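Local coordinates for bacterial leucyl aminopeptidase (Legionella pneumophila, PDB 6ESL), which probably removes N-terminal residues, leucine in particular, from peptides as a secreted zinc aminopeptidase of peptidase family M28, at residues 171-176 with 236-241; 181-186 with 253-258; 206-211 with 225-230; 301-306 with 329-334. One frame throughout, in Å; residues are numbered along the deposited sequence.

Interaction 1: residues 171-176 with 236-241; sequences YGRTDT and VILSSK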
loop_
_atom_site.group_PDB
_atom_site.type_symbol
_atom_site.label_atom_id
_atom_site.label_comp_id
_atom_site.label_asym_id
_atom_site.label_seq_id
_atom_site.Cartn_x
_atom_site.Cartn_y
_atom_site.Cartn_z
ATOM N N TYR B 171 -32.626 -18.771 -10.661
ATOM C CA TYR B 171 -31.858 -19.776 -9.916
ATOM C C TYR B 171 -32.489 -20.258 -8.602
ATOM O O TYR B 171 -31.944 -21.144 -7.916
ATOM C CB TYR B 171 -30.386 -19.254 -9.708
ATOM C CG TYR B 171 -29.745 -18.902 -11.067
ATOM C CD1 TYR B 171 -29.445 -19.901 -11.988
ATOM C CD2 TYR B 171 -29.536 -17.597 -11.466
ATOM C CE1 TYR B 171 -28.924 -19.621 -13.254
ATOM C CE2 TYR B 171 -29.033 -17.306 -12.736
ATOM C CZ TYR B 171 -28.706 -18.329 -13.625
ATOM O OH TYR B 171 -28.186 -18.086 -14.882
ATOM N N GLY B 172 -33.667 -19.719 -8.255
ATOM C CA GLY B 172 -34.287 -20.029 -6.958
ATOM C C GLY B 172 -33.474 -19.565 -5.755
ATOM O O GLY B 172 -33.459 -20.189 -4.691
ATOM N N ARG B 173 -32.790 -18.442 -5.892
ATOM C CA ARG B 173 -32.117 -17.858 -4.736
ATOM C C ARG B 173 -33.228 -17.094 -3.986
ATOM O O ARG B 173 -33.899 -16.241 -4.590
ATOM C CB ARG B 173 -30.964 -16.956 -5.192
ATOM C CG ARG B 173 -30.046 -16.581 -4.068
ATOM C CD ARG B 173 -28.954 -17.600 -3.741
ATOM N NE ARG B 173 -28.362 -17.199 -2.468
ATOM C CZ ARG B 173 -27.216 -17.632 -1.923
ATOM N NH1 ARG B 173 -26.402 -18.486 -2.556
ATOM N NH2 ARG B 173 -26.841 -17.161 -0.725
ATOM N N THR B 174 -33.457 -17.434 -2.713
ATOM C CA THR B 174 -34.596 -16.886 -1.919
ATOM C C THR B 174 -34.133 -15.894 -0.843
ATOM O O THR B 174 -34.957 -15.360 -0.136
ATOM C CB THR B 174 -35.366 -18.001 -1.145
ATOM O OG1 THR B 174 -34.492 -18.513 -0.133
ATOM C CG2 THR B 174 -35.817 -19.130 -2.049
ATOM N N ASP B 175 -32.841 -15.612 -0.730
ATOM C CA ASP B 175 -32.364 -14.760 0.363
ATOM C C ASP B 175 -31.910 -13.365 -0.186
ATOM O O ASP B 175 -31.048 -12.710 0.389
ATOM C CB ASP B 175 -31.290 -15.490 1.210
ATOM C CG ASP B 175 -29.946 -15.717 0.454
ATOM O OD1 ASP B 175 -29.962 -15.709 -0.812
ATOM O OD2 ASP B 175 -28.891 -15.922 1.149
ATOM N N THR B 176 -32.545 -12.944 -1.279
ATOM C CA THR B 176 -32.208 -11.722 -1.955
ATOM C C THR B 176 -33.232 -10.603 -1.783
ATOM O O THR B 176 -34.378 -10.829 -1.440
ATOM C CB THR B 176 -31.961 -11.870 -3.499
ATOM O OG1 THR B 176 -33.094 -12.390 -4.176
ATOM C CG2 THR B 176 -30.716 -12.643 -3.792
ATOM N N VAL B 236 -23.327 -15.353 -10.981
ATOM C CA VAL B 236 -22.608 -16.525 -10.475
ATOM C C VAL B 236 -22.914 -16.783 -8.988
ATOM O O VAL B 236 -23.165 -17.921 -8.595
ATOM C CB VAL B 236 -21.059 -16.434 -10.761
ATOM C CG1 VAL B 236 -20.315 -17.521 -10.022
ATOM C CG2 VAL B 236 -20.764 -16.476 -12.291
ATOM N N ILE B 237 -22.909 -15.743 -8.166
ATOM C CA ILE B 237 -23.269 -15.907 -6.744
ATOM C C ILE B 237 -24.752 -16.339 -6.595
ATOM O O ILE B 237 -25.075 -17.232 -5.800
ATOM C CB ILE B 237 -23.079 -14.585 -5.988
ATOM C CG1 ILE B 237 -21.646 -14.054 -6.152
ATOM C CG2 ILE B 237 -23.315 -14.783 -4.503
ATOM C CD1 ILE B 237 -20.556 -15.092 -5.942
ATOM N N LEU B 238 -25.629 -15.723 -7.391
ATOM C CA LEU B 238 -27.072 -16.052 -7.333
ATOM C C LEU B 238 -27.351 -17.487 -7.685
ATOM O O LEU B 238 -28.348 -18.038 -7.190
ATOM C CB LEU B 238 -27.873 -15.197 -8.294
ATOM C CG LEU B 238 -28.046 -13.747 -7.904
ATOM C CD1 LEU B 238 -28.691 -13.030 -9.067
ATOM C CD2 LEU B 238 -28.842 -13.638 -6.607
ATOM N N SER B 239 -26.534 -18.060 -8.593
ATOM C CA SER B 239 -26.683 -19.448 -9.053
ATOM C C SER B 239 -25.949 -20.417 -8.105
ATOM O O SER B 239 -26.126 -21.614 -8.199
ATOM C CB SER B 239 -26.186 -19.599 -10.494
ATOM O OG SER B 239 -24.775 -19.531 -10.525
ATOM N N SER B 240 -25.169 -19.941 -7.153
ATOM C CA SER B 240 -24.632 -20.886 -6.187
ATOM C C SER B 240 -25.653 -21.216 -5.058
ATOM O O SER B 240 -26.641 -20.500 -4.835
ATOM C CB SER B 240 -23.308 -20.405 -5.629
ATOM O OG SER B 240 -23.473 -19.224 -4.913
ATOM N N LYS B 241 -25.365 -22.302 -4.356
ATOM C CA LYS B 241 -26.166 -22.804 -3.286
ATOM C C LYS B 241 -25.506 -22.567 -1.944
ATOM O O LYS B 241 -26.030 -23.009 -0.932
ATOM C CB LYS B 241 -26.326 -24.296 -3.493
ATOM C CG LYS B 241 -26.690 -24.700 -4.898
ATOM C CD LYS B 241 -28.130 -24.357 -5.246
ATOM C CE LYS B 241 -28.494 -24.971 -6.600
ATOM N NZ LYS B 241 -29.948 -24.920 -6.828
#
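Ile-237 and Leu-238 turn the carbonyls of the last helical turn toward Arg-173. Ile-237 O lies 3.7 Å from Arg-173 NH1, set obliquely to the guanidinium, and already accepts from the OG and N of Ser-240. Leu-238 O touches CB and CD of Arg-173, each at 3.5 Å, and CB of Tyr-171. The Leu-238 side chain continues the same surface: its CD2 meets Thr-176 CG2 at 3.5 Å, the two side chains crossing at about a right angle, while Phe-164 and Met-167 of helix 151-170 pack against the same leucine. Ser-239 puts its CB over one face of the Tyr-171 ring, a CH-pi contact 3.7 Å from the ring centroid and 16° off the normal. Its OG turns back to Val-236 O, and the tyrosine OH is hydrogen-bonded to Arg-235 NH1. Here two helices of the alpha/beta M28 fold end side by side: helix 220-239 runs out, and helix 151-170 closes with a Schellman motif in which Gly-172 takes positive phi before the chain enters edge strand 176-183. Ser-240 O then receives Arg-173 NH1 at 3.1 Å (N-H...O 147°), near the guanidinium plane but well above the carbonyl plane. The arginine leaves with CG anti to the backbone N (chi1 -167°) and bends at chi2, a path that also brings NE to Asp-175 OD1 (2.7 Å) and NH2 to Asp-175 OD2 (3.0 Å). This side-on salt bridge fixes the rotation of the guanidinium, leaving NH1 for Ser-240 O and Thr-242 O. Exposed Lys-241 follows, its NZ 4.4 Å from Tyr-171 O.

Interaction 2: residues 181-186 with 253-258; sequences VKTGWY and YAAEER. With ZN (zinc ion), chain E.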
loop_
_atom_site.group_PDB
_atom_site.type_symbol
_atom_site.label_atom_id
_atom_site.label_comp_id
_atom_site.label_asym_id
_atom_site.label_seq_id
_atom_site.Cartn_x
_atom_site.Cartn_y
_atom_site.Cartn_z
ATOM N N VAL B 181 -31.935 3.566 -3.663
ATOM C CA VAL B 181 -31.605 4.694 -2.844
ATOM C C VAL B 181 -31.675 5.955 -3.677
ATOM O O VAL B 181 -30.956 6.114 -4.647
ATOM C CB VAL B 181 -30.208 4.552 -2.260
ATOM C CG1 VAL B 181 -29.864 5.808 -1.436
ATOM C CG2 VAL B 181 -30.147 3.322 -1.367
ATOM N N LYS B 182 -32.534 6.874 -3.263
ATOM C CA LYS B 182 -32.688 8.153 -3.923
ATOM C C LYS B 182 -31.425 9.046 -3.966
ATOM O O LYS B 182 -30.473 8.909 -3.175
ATOM C CB LYS B 182 -33.919 8.896 -3.369
ATOM C CG LYS B 182 -35.198 8.198 -3.727
ATOM C CD LYS B 182 -36.382 8.952 -3.140
ATOM C CE LYS B 182 -37.674 8.283 -3.508
ATOM N NZ LYS B 182 -38.780 9.065 -2.875
ATOM N N THR B 183 -31.431 9.908 -4.976
ATOM C CA THR B 183 -30.246 10.709 -5.341
ATOM C C THR B 183 -30.534 12.223 -5.276
ATOM O O THR B 183 -30.174 12.953 -6.176
ATOM C CB THR B 183 -29.840 10.330 -6.750
ATOM O OG1 THR B 183 -29.904 8.895 -6.906
ATOM C CG2 THR B 183 -28.386 10.773 -6.974
ATOM N N GLY B 184 -31.308 12.658 -4.294
ATOM C CA GLY B 184 -31.781 14.051 -4.277
ATOM C C GLY B 184 -32.437 14.548 -5.557
ATOM O O GLY B 184 -33.379 13.948 -6.026
ATOM N N TRP B 185 -31.987 15.700 -6.064
ATOM C CA TRP B 185 -32.642 16.277 -7.223
ATOM C C TRP B 185 -32.446 15.427 -8.443
ATOM O O TRP B 185 -33.144 15.567 -9.424
ATOM C CB TRP B 185 -32.351 17.858 -7.307
ATOM C CG TRP B 185 -31.224 18.004 -8.182
ATOM C CD1 TRP B 185 -29.969 17.596 -7.906
ATOM C CD2 TRP B 185 -31.223 18.440 -9.545
ATOM N NE1 TRP B 185 -29.163 17.770 -8.985
ATOM C CE2 TRP B 185 -29.904 18.291 -10.017
ATOM C CE3 TRP B 185 -32.192 18.958 -10.415
ATOM C CZ2 TRP B 185 -29.524 18.637 -11.309
ATOM C CZ3 TRP B 185 -31.809 19.307 -11.715
ATOM C CH2 TRP B 185 -30.485 19.143 -12.143
ATOM N N TYR B 186 -31.464 14.527 -8.427
ATOM C CA TYR B 186 -31.248 13.690 -9.590
ATOM C C TYR B 186 -32.318 12.621 -9.671
ATOM O O TYR B 186 -32.572 11.910 -8.680
ATOM C CB TYR B 186 -29.875 12.996 -9.539
ATOM C CG TYR B 186 -28.734 13.973 -9.681
ATOM C CD1 TYR B 186 -28.307 14.402 -10.934
ATOM C CD2 TYR B 186 -28.117 14.508 -8.566
ATOM C CE1 TYR B 186 -27.332 15.394 -11.083
ATOM C CE2 TYR B 186 -27.068 15.422 -8.681
ATOM C CZ TYR B 186 -26.676 15.860 -9.990
ATOM O OH TYR B 186 -25.686 16.834 -10.151
ATOM N N TYR B 253 -24.211 2.509 -8.679
ATOM C CA TYR B 253 -24.444 3.824 -8.196
ATOM C C TYR B 253 -24.943 4.747 -9.297
ATOM O O TYR B 253 -24.476 4.662 -10.386
ATOM C CB TYR B 253 -23.107 4.432 -7.648
ATOM C CG TYR B 253 -22.442 3.578 -6.654
ATOM C CD1 TYR B 253 -22.954 3.484 -5.316
ATOM C CD2 TYR B 253 -21.277 2.890 -6.965
ATOM C CE1 TYR B 253 -22.277 2.748 -4.353
ATOM C CE2 TYR B 253 -20.661 2.053 -6.037
ATOM C CZ TYR B 253 -21.145 2.003 -4.748
ATOM O OH TYR B 253 -20.504 1.223 -3.838
ATOM N N ALA B 254 -25.857 5.643 -8.946
ATOM C CA ALA B 254 -26.277 6.733 -9.779
ATOM C C ALA B 254 -25.264 7.881 -9.708
ATOM O O ALA B 254 -24.562 8.038 -8.684
ATOM C CB ALA B 254 -27.611 7.267 -9.239
ATOM N N ALA B 255 -25.222 8.688 -10.786
ATOM C CA ALA B 255 -24.684 10.009 -10.702
ATOM C C ALA B 255 -23.214 10.074 -10.213
ATOM O O ALA B 255 -22.800 11.039 -9.549
ATOM C CB ALA B 255 -25.602 10.921 -9.815
ATOM N N GLU B 256 -22.413 9.084 -10.543
ATOM C CA GLU B 256 -21.000 9.108 -10.286
ATOM C C GLU B 256 -20.315 10.276 -10.999
ATOM O O GLU B 256 -19.444 10.928 -10.391
ATOM C CB GLU B 256 -20.342 7.802 -10.566
ATOM C CG GLU B 256 -18.898 7.687 -10.076
ATOM C CD GLU B 256 -17.855 8.280 -11.033
ATOM O OE1 GLU B 256 -18.250 8.654 -12.191
ATOM O OE2 GLU B 256 -16.707 8.595 -10.549
ATOM N N GLU B 257 -20.787 10.587 -12.236
ATOM C CA GLU B 257 -20.130 11.596 -13.067
ATOM C C GLU B 257 -20.468 12.989 -12.579
ATOM O O GLU B 257 -19.929 13.961 -13.057
ATOM C CB GLU B 257 -20.585 11.468 -14.497
ATOM C CG GLU B 257 -20.201 10.148 -15.177
ATOM C CD GLU B 257 -18.713 10.017 -15.469
ATOM O OE1 GLU B 257 -17.947 10.916 -15.126
ATOM O OE2 GLU B 257 -18.405 8.985 -16.041
ATOM N N ARG B 258 -21.391 13.099 -11.598
ATOM C CA ARG B 258 -21.778 14.416 -10.987
ATOM C C ARG B 258 -20.982 14.682 -9.726
ATOM O O ARG B 258 -21.243 15.659 -9.029
ATOM C CB ARG B 258 -23.264 14.481 -10.697
ATOM C CG ARG B 258 -24.114 14.049 -11.961
ATOM C CD ARG B 258 -23.998 15.081 -13.086
ATOM N NE ARG B 258 -24.386 16.379 -12.633
ATOM C CZ ARG B 258 -24.437 17.475 -13.414
ATOM N NH1 ARG B 258 -24.214 17.415 -14.742
ATOM N NH2 ARG B 258 -24.900 18.613 -12.916
HETATM ZN ZN ZN E . -16.120 8.463 -15.018
#
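Tyr-186 OH is gripped by two nitrogens of Arg-258: NE donates at 2.8 Å with an N-H...O angle of 160°, and NH2 adds a weak bond to the same OH at 3.4 Å. Glu-22 of the second subunit joins the site, hydrogen-bonding Tyr-186 OH and forming a salt bridge with Arg-258 NH2, which also donates to Ser-54 O of that subunit, so this buried polar cluster also joins the dimer. The contact sets the type II' beta turn Thr-183 to Tyr-186, at the hairpin between strands 176-183 and 188-195, against the loop that follows strand 248-253 in the alpha/beta M28 fold. The hydroxyl lies near the guanidinium plane, yet the tyrosine ring is turned 63° from that plane. Bends at chi2 and chi3 carry the arginine chain round the phenol, with CG 3.6 Å from Tyr-186 CE1. Deeper in, Ala-255 CB lies over one face of the Tyr-186 ring and also meets Thr-183 CG2 at 4.0 Å. Thr-183 OG1 rests 3.7 Å from Ala-254 CB and is hydrogen-bonded to Gln-188 O across the hairpin. Farther along the loop the chain reaches the metal centre, where Glu-257 and Asp-222 bind one zinc; Asp-211 OD2 accepts from Glu-257 N and so helps to place this ligand. Glu-257 OE2 is 2.6 Å from the zinc ion, with OE1 of the same carboxylate at 3.1 Å.

Interaction 3: residues 206-211 with 225-230; sequences IGAHMD and SGSSSI. With ZN (zinc ion), chain F.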
loop_
_atom_site.group_PDB
_atom_site.type_symbol
_atom_site.label_atom_id
_atom_site.label_comp_id
_atom_site.label_asym_id
_atom_site.label_seq_id
_atom_site.Cartn_x
_atom_site.Cartn_y
_atom_site.Cartn_z
ATOM N N ILE B 206 -19.780 -4.879 -3.623
ATOM C CA ILE B 206 -19.195 -4.807 -4.933
ATOM C C ILE B 206 -19.967 -3.802 -5.724
ATOM O O ILE B 206 -21.137 -3.954 -5.891
ATOM C CB ILE B 206 -19.255 -6.162 -5.642
ATOM C CG1 ILE B 206 -18.411 -7.192 -4.934
ATOM C CG2 ILE B 206 -18.784 -6.061 -7.067
ATOM C CD1 ILE B 206 -19.198 -8.113 -4.060
ATOM N N GLY B 207 -19.297 -2.804 -6.272
ATOM C CA GLY B 207 -19.966 -1.742 -6.987
ATOM C C GLY B 207 -19.431 -1.373 -8.333
ATOM O O GLY B 207 -18.289 -1.742 -8.694
ATOM N N ALA B 208 -20.209 -0.541 -9.004
ATOM C CA ALA B 208 -19.902 0.075 -10.301
ATOM C C ALA B 208 -20.891 1.253 -10.431
ATOM O O ALA B 208 -21.912 1.274 -9.707
ATOM C CB ALA B 208 -20.200 -0.954 -11.434
ATOM N N HIS B 209 -20.707 2.121 -11.373
ATOM C CA HIS B 209 -21.599 3.217 -11.595
ATOM C C HIS B 209 -22.318 3.033 -12.909
ATOM O O HIS B 209 -21.734 2.643 -13.833
ATOM C CB HIS B 209 -20.962 4.589 -11.406
ATOM C CG HIS B 209 -19.988 5.020 -12.432
ATOM N ND1 HIS B 209 -20.325 5.770 -13.513
ATOM C CD2 HIS B 209 -18.651 4.876 -12.495
ATOM C CE1 HIS B 209 -19.249 6.044 -14.209
ATOM N NE2 HIS B 209 -18.233 5.498 -13.614
ATOM N N MET B 210 -23.579 3.429 -12.956
ATOM C CA MET B 210 -24.431 3.071 -14.072
ATOM C C MET B 210 -24.480 4.233 -15.088
ATOM O O MET B 210 -25.020 4.075 -16.233
ATOM C CB MET B 210 -25.868 2.774 -13.546
ATOM C CG MET B 210 -26.661 3.986 -13.084
ATOM S SD MET B 210 -28.364 3.505 -12.712
ATOM C CE MET B 210 -28.263 2.728 -11.143
ATOM N N ASP B 211 -24.045 5.412 -14.666
ATOM C CA ASP B 211 -24.270 6.634 -15.404
ATOM C C ASP B 211 -23.175 7.041 -16.382
ATOM O O ASP B 211 -22.083 6.478 -16.382
ATOM C CB ASP B 211 -24.584 7.820 -14.451
ATOM C CG ASP B 211 -23.367 8.231 -13.612
ATOM O OD1 ASP B 211 -22.729 7.326 -13.073
ATOM O OD2 ASP B 211 -23.114 9.457 -13.503
ATOM N N SER B 225 -18.661 -1.187 -18.787
ATOM C CA SER B 225 -17.810 -2.366 -18.605
ATOM C C SER B 225 -17.874 -2.832 -17.162
ATOM O O SER B 225 -18.131 -4.004 -16.899
ATOM C CB SER B 225 -16.390 -2.043 -19.048
ATOM O OG SER B 225 -15.792 -0.997 -18.249
ATOM N N GLY B 226 -17.659 -1.959 -16.214
ATOM C CA GLY B 226 -17.708 -2.388 -14.839
ATOM C C GLY B 226 -19.091 -2.862 -14.425
ATOM O O GLY B 226 -19.238 -3.876 -13.716
ATOM N N SER B 227 -20.087 -2.086 -14.829
ATOM C CA SER B 227 -21.505 -2.439 -14.521
ATOM C C SER B 227 -21.838 -3.868 -15.024
ATOM O O SER B 227 -22.540 -4.649 -14.335
ATOM C CB SER B 227 -22.385 -1.423 -15.191
ATOM O OG SER B 227 -22.323 -0.149 -14.619
ATOM N N SER B 228 -21.260 -4.234 -16.179
ATOM C CA SER B 228 -21.512 -5.545 -16.773
ATOM C C SER B 228 -20.710 -6.646 -16.190
ATOM O O SER B 228 -21.186 -7.787 -16.016
ATOM C CB SER B 228 -21.283 -5.543 -18.297
ATOM O OG SER B 228 -22.055 -4.530 -18.936
ATOM N N SER B 229 -19.431 -6.353 -15.960
ATOM C CA SER B 229 -18.616 -7.298 -15.223
ATOM C C SER B 229 -19.240 -7.658 -13.874
ATOM O O SER B 229 -19.199 -8.813 -13.516
ATOM C CB SER B 229 -17.168 -6.740 -15.002
ATOM O OG SER B 229 -16.404 -6.582 -16.177
ATOM N N ILE B 230 -19.736 -6.674 -13.091
ATOM C CA ILE B 230 -20.294 -7.052 -11.777
ATOM C C ILE B 230 -21.677 -7.738 -11.906
ATOM O O ILE B 230 -22.050 -8.531 -11.041
ATOM C CB ILE B 230 -20.332 -5.925 -10.718
ATOM C CG1 ILE B 230 -21.351 -4.884 -11.081
ATOM C CG2 ILE B 230 -18.911 -5.327 -10.514
ATOM C CD1 ILE B 230 -21.668 -4.001 -9.898
HETATM ZN ZN ZN F . -16.202 5.897 -14.238
HETATM O O HOH W 1 -14.103 6.339 -14.677
#
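Ile-206 CG2 and Ile-230 CG2 meet at 3.5 Å, their side chains sliding past each other in opposite directions. Beside them Ile-230 CD1 reaches Ala-208 CB at 3.7 Å and Gly-207 C at 3.8 Å: with CG1 between the backbone N and carbonyl carbon (chi1 70°) and the chain extended beyond, the terminal methyl lies against the strand backbone. Ala-208 CB also presses on the helix backbone, 3.6 Å from Ser-227 N, where Gly-226 brings no side chain. This apolar seam packs helix 220-239 on strand 203-209 within a beta-alpha-beta unit completed by strand 248-253. Strand 206-209 and helix 225-230 run roughly antiparallel (147°), with their axes 7.0 Å apart at closest approach.

Polar groups play a smaller part between the segments. Ser-227 OG comes 3.0 Å from His-209 O, but at a poor angle for a hydrogen bond, and is bonded instead to Asp-223 O one turn back in its helix. Asp-211 OD1 accepts a hydrogen bond from His-209 ND1 at 2.9 Å, lying out of the imidazole plane.

Metal bonding takes over at the C-terminal end of the strand. His-209 NE2 binds zinc at 2.2 Å, with a water and with Asp-222 and Asp-284 as further protein ligands. Because Asp-222 comes from helix 220-239 itself, the packing of helix on strand probably helps to keep these two ligands in place. The Asp-211 bond restrains the rotation of the imidazole and would probably polarise it, strengthening NE2 as a donor to the metal.

Interaction 4: residues 301-306 with 329-334; sequences TDYTDR and CGYGCS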
loop_
_atom_site.group_PDB
_atom_site.type_symbol
_atom_site.label_atom_id
_atom_site.label_comp_id
_atom_site.label_asym_id
_atom_site.label_seq_id
_atom_site.Cartn_x
_atom_site.Cartn_y
_atom_site.Cartn_z
ATOM N N THR B 301 -3.837 3.129 -5.657
ATOM C CA THR B 301 -3.339 3.384 -4.316
ATOM C C THR B 301 -3.792 4.672 -3.623
ATOM O O THR B 301 -3.473 4.876 -2.450
ATOM C CB THR B 301 -1.804 3.281 -4.311
ATOM O OG1 THR B 301 -1.256 4.350 -5.089
ATOM C CG2 THR B 301 -1.373 1.954 -4.927
ATOM N N ASP B 302 -4.525 5.537 -4.325
ATOM C CA ASP B 302 -5.021 6.769 -3.696
ATOM C C ASP B 302 -6.519 6.558 -3.363
ATOM O O ASP B 302 -7.277 5.998 -4.169
ATOM C CB ASP B 302 -4.646 8.066 -4.378
ATOM C CG ASP B 302 -5.315 8.239 -5.680
ATOM O OD1 ASP B 302 -5.848 7.246 -6.213
ATOM O OD2 ASP B 302 -5.299 9.382 -6.171
ATOM N N TYR B 303 -6.897 6.995 -2.154
ATOM C CA TYR B 303 -8.255 6.910 -1.579
ATOM C C TYR B 303 -8.759 5.495 -1.399
ATOM O O TYR B 303 -9.954 5.214 -1.513
ATOM C CB TYR B 303 -9.232 7.792 -2.363
ATOM C CG TYR B 303 -8.651 9.187 -2.440
ATOM C CD1 TYR B 303 -8.785 10.096 -1.380
ATOM C CD2 TYR B 303 -7.916 9.623 -3.553
ATOM C CE1 TYR B 303 -8.228 11.348 -1.450
ATOM C CE2 TYR B 303 -7.399 10.901 -3.607
ATOM C CZ TYR B 303 -7.529 11.747 -2.548
ATOM O OH TYR B 303 -6.988 13.007 -2.663
ATOM N N THR B 304 -7.830 4.613 -1.055
ATOM C CA THR B 304 -8.163 3.216 -0.897
ATOM C C THR B 304 -7.416 2.655 0.364
ATOM O O THR B 304 -6.411 3.186 0.752
ATOM C CB THR B 304 -7.684 2.368 -2.071
ATOM O OG1 THR B 304 -6.306 2.553 -2.335
ATOM C CG2 THR B 304 -8.490 2.684 -3.394
ATOM N N ASP B 305 -7.911 1.553 0.865
ATOM C CA ASP B 305 -7.372 0.854 2.008
ATOM C C ASP B 305 -6.186 0.074 1.559
ATOM O O ASP B 305 -6.244 -0.725 0.647
ATOM C CB ASP B 305 -8.399 -0.065 2.627
ATOM C CG ASP B 305 -7.884 -0.790 3.859
ATOM O OD1 ASP B 305 -7.760 -0.103 4.879
ATOM O OD2 ASP B 305 -7.582 -2.046 3.793
ATOM N N ARG B 306 -5.085 0.306 2.254
ATOM C CA ARG B 306 -3.842 -0.363 1.954
ATOM C C ARG B 306 -3.883 -1.867 2.054
ATOM O O ARG B 306 -3.475 -2.561 1.093
ATOM C CB ARG B 306 -2.727 0.256 2.849
ATOM C CG ARG B 306 -1.411 -0.537 2.818
ATOM C CD ARG B 306 -0.335 0.182 3.585
ATOM N NE ARG B 306 0.983 -0.241 3.062
ATOM C CZ ARG B 306 2.151 0.278 3.478
ATOM N NH1 ARG B 306 2.185 1.269 4.393
ATOM N NH2 ARG B 306 3.286 -0.215 3.015
ATOM N N CYS B 329 -5.265 7.917 -9.091
ATOM C CA CYS B 329 -6.158 8.618 -9.982
ATOM C C CYS B 329 -6.790 9.893 -9.405
ATOM O O CYS B 329 -7.502 10.564 -10.067
ATOM C CB CYS B 329 -7.209 7.648 -10.479
ATOM S SG CYS B 329 -8.299 7.175 -9.142
ATOM N N GLY B 330 -6.473 10.229 -8.183
ATOM C CA GLY B 330 -6.721 11.556 -7.688
ATOM C C GLY B 330 -8.027 11.687 -6.949
ATOM O O GLY B 330 -8.793 10.764 -6.885
ATOM N N TYR B 331 -8.246 12.866 -6.382
ATOM C CA TYR B 331 -9.402 13.140 -5.566
ATOM C C TYR B 331 -10.696 12.951 -6.350
ATOM O O TYR B 331 -10.786 13.357 -7.448
ATOM C CB TYR B 331 -9.334 14.568 -5.051
ATOM C CG TYR B 331 -10.471 14.988 -4.182
ATOM C CD1 TYR B 331 -10.582 14.548 -2.900
ATOM C CD2 TYR B 331 -11.418 15.840 -4.653
ATOM C CE1 TYR B 331 -11.623 14.940 -2.100
ATOM C CE2 TYR B 331 -12.452 16.238 -3.868
ATOM C CZ TYR B 331 -12.547 15.793 -2.596
ATOM O OH TYR B 331 -13.574 16.200 -1.837
ATOM N N GLY B 332 -11.671 12.325 -5.740
ATOM C CA GLY B 332 -12.965 12.134 -6.353
ATOM C C GLY B 332 -12.941 11.207 -7.552
ATOM O O GLY B 332 -13.637 11.387 -8.496
ATOM N N CYS B 333 -12.058 10.215 -7.510
ATOM C CA CYS B 333 -11.784 9.407 -8.693
ATOM C C CYS B 333 -13.007 8.586 -9.082
ATOM O O CYS B 333 -13.529 8.703 -10.191
ATOM C CB CYS B 333 -10.587 8.485 -8.447
ATOM S SG CYS B 333 -10.147 7.442 -9.857
ATOM N N SER B 334 -13.456 7.757 -8.148
ATOM C CA SER B 334 -14.638 6.947 -8.311
ATOM C C SER B 334 -15.260 6.613 -6.976
ATOM O O SER B 334 -14.831 7.082 -5.943
ATOM C CB SER B 334 -14.312 5.660 -9.064
ATOM O OG SER B 334 -15.424 5.098 -9.673
#
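Asp-302 spreads its carboxylate over two successive backbone amides: OD1 accepts from Cys-329 N at 3.0 Å in a nearly straight bond (169°), on its syn side though tilted from the carboxylate plane, and OD2 from Gly-330 N at 2.5 Å, too short for the exact length to be trusted. CG between the backbone N and the carbonyl carbon (chi1 69°) turns the carboxylate to both amides. Beside this clasp the Tyr-303 ring leans obliquely on the next peptide, CE2 lying 3.5 Å from both Gly-330 C and Tyr-331 N. Its OH comes within 3.7 Å of Tyr-331 CB, near the plane of the Tyr-331 ring. The receiving loop is shaped by a type II beta turn from Gly-330 to Cys-333 and by the disulfide joining Cys-329 SG to Cys-333 SG (2.0 Å). The second subunit adds an outer layer: its Ser-106 OG bonds Asp-302 OD2, while its Gly-104 O and Ser-106 N hold Tyr-303 OH. Ser-334 OG is hydrogen-bonded to the zinc ligand Asp-284. The two loops meet at the C-terminal ends of neighbouring parallel strands 297-300 and 324-327, one passing into helix 306-320, N-capped by Asp-305, the other into helix 336-340.

Overall arrangement
Interactions 2, 3 and 4 gather around the zinc centre, whereas interaction 1 lies at the far end of helix 220-239, an element it shares with interaction 3; their centres are about 19 Å apart. Interaction 3 is the apolar core, helix against sheet, and is nested in sequence inside the loops closed by interactions 1 and 2. Interaction 2 touches it through Tyr-253 N to Ala-208 O and through the zinc-ligand loop, while Glu-256 reaches interaction 4 at Cys-333 and Ser-334. Interactions 2 and 4 are buried loop contacts built on polar clusters shared with the second subunit. The partly buried interaction 1 relies on an arginine and helix-end carbonyls within one chain.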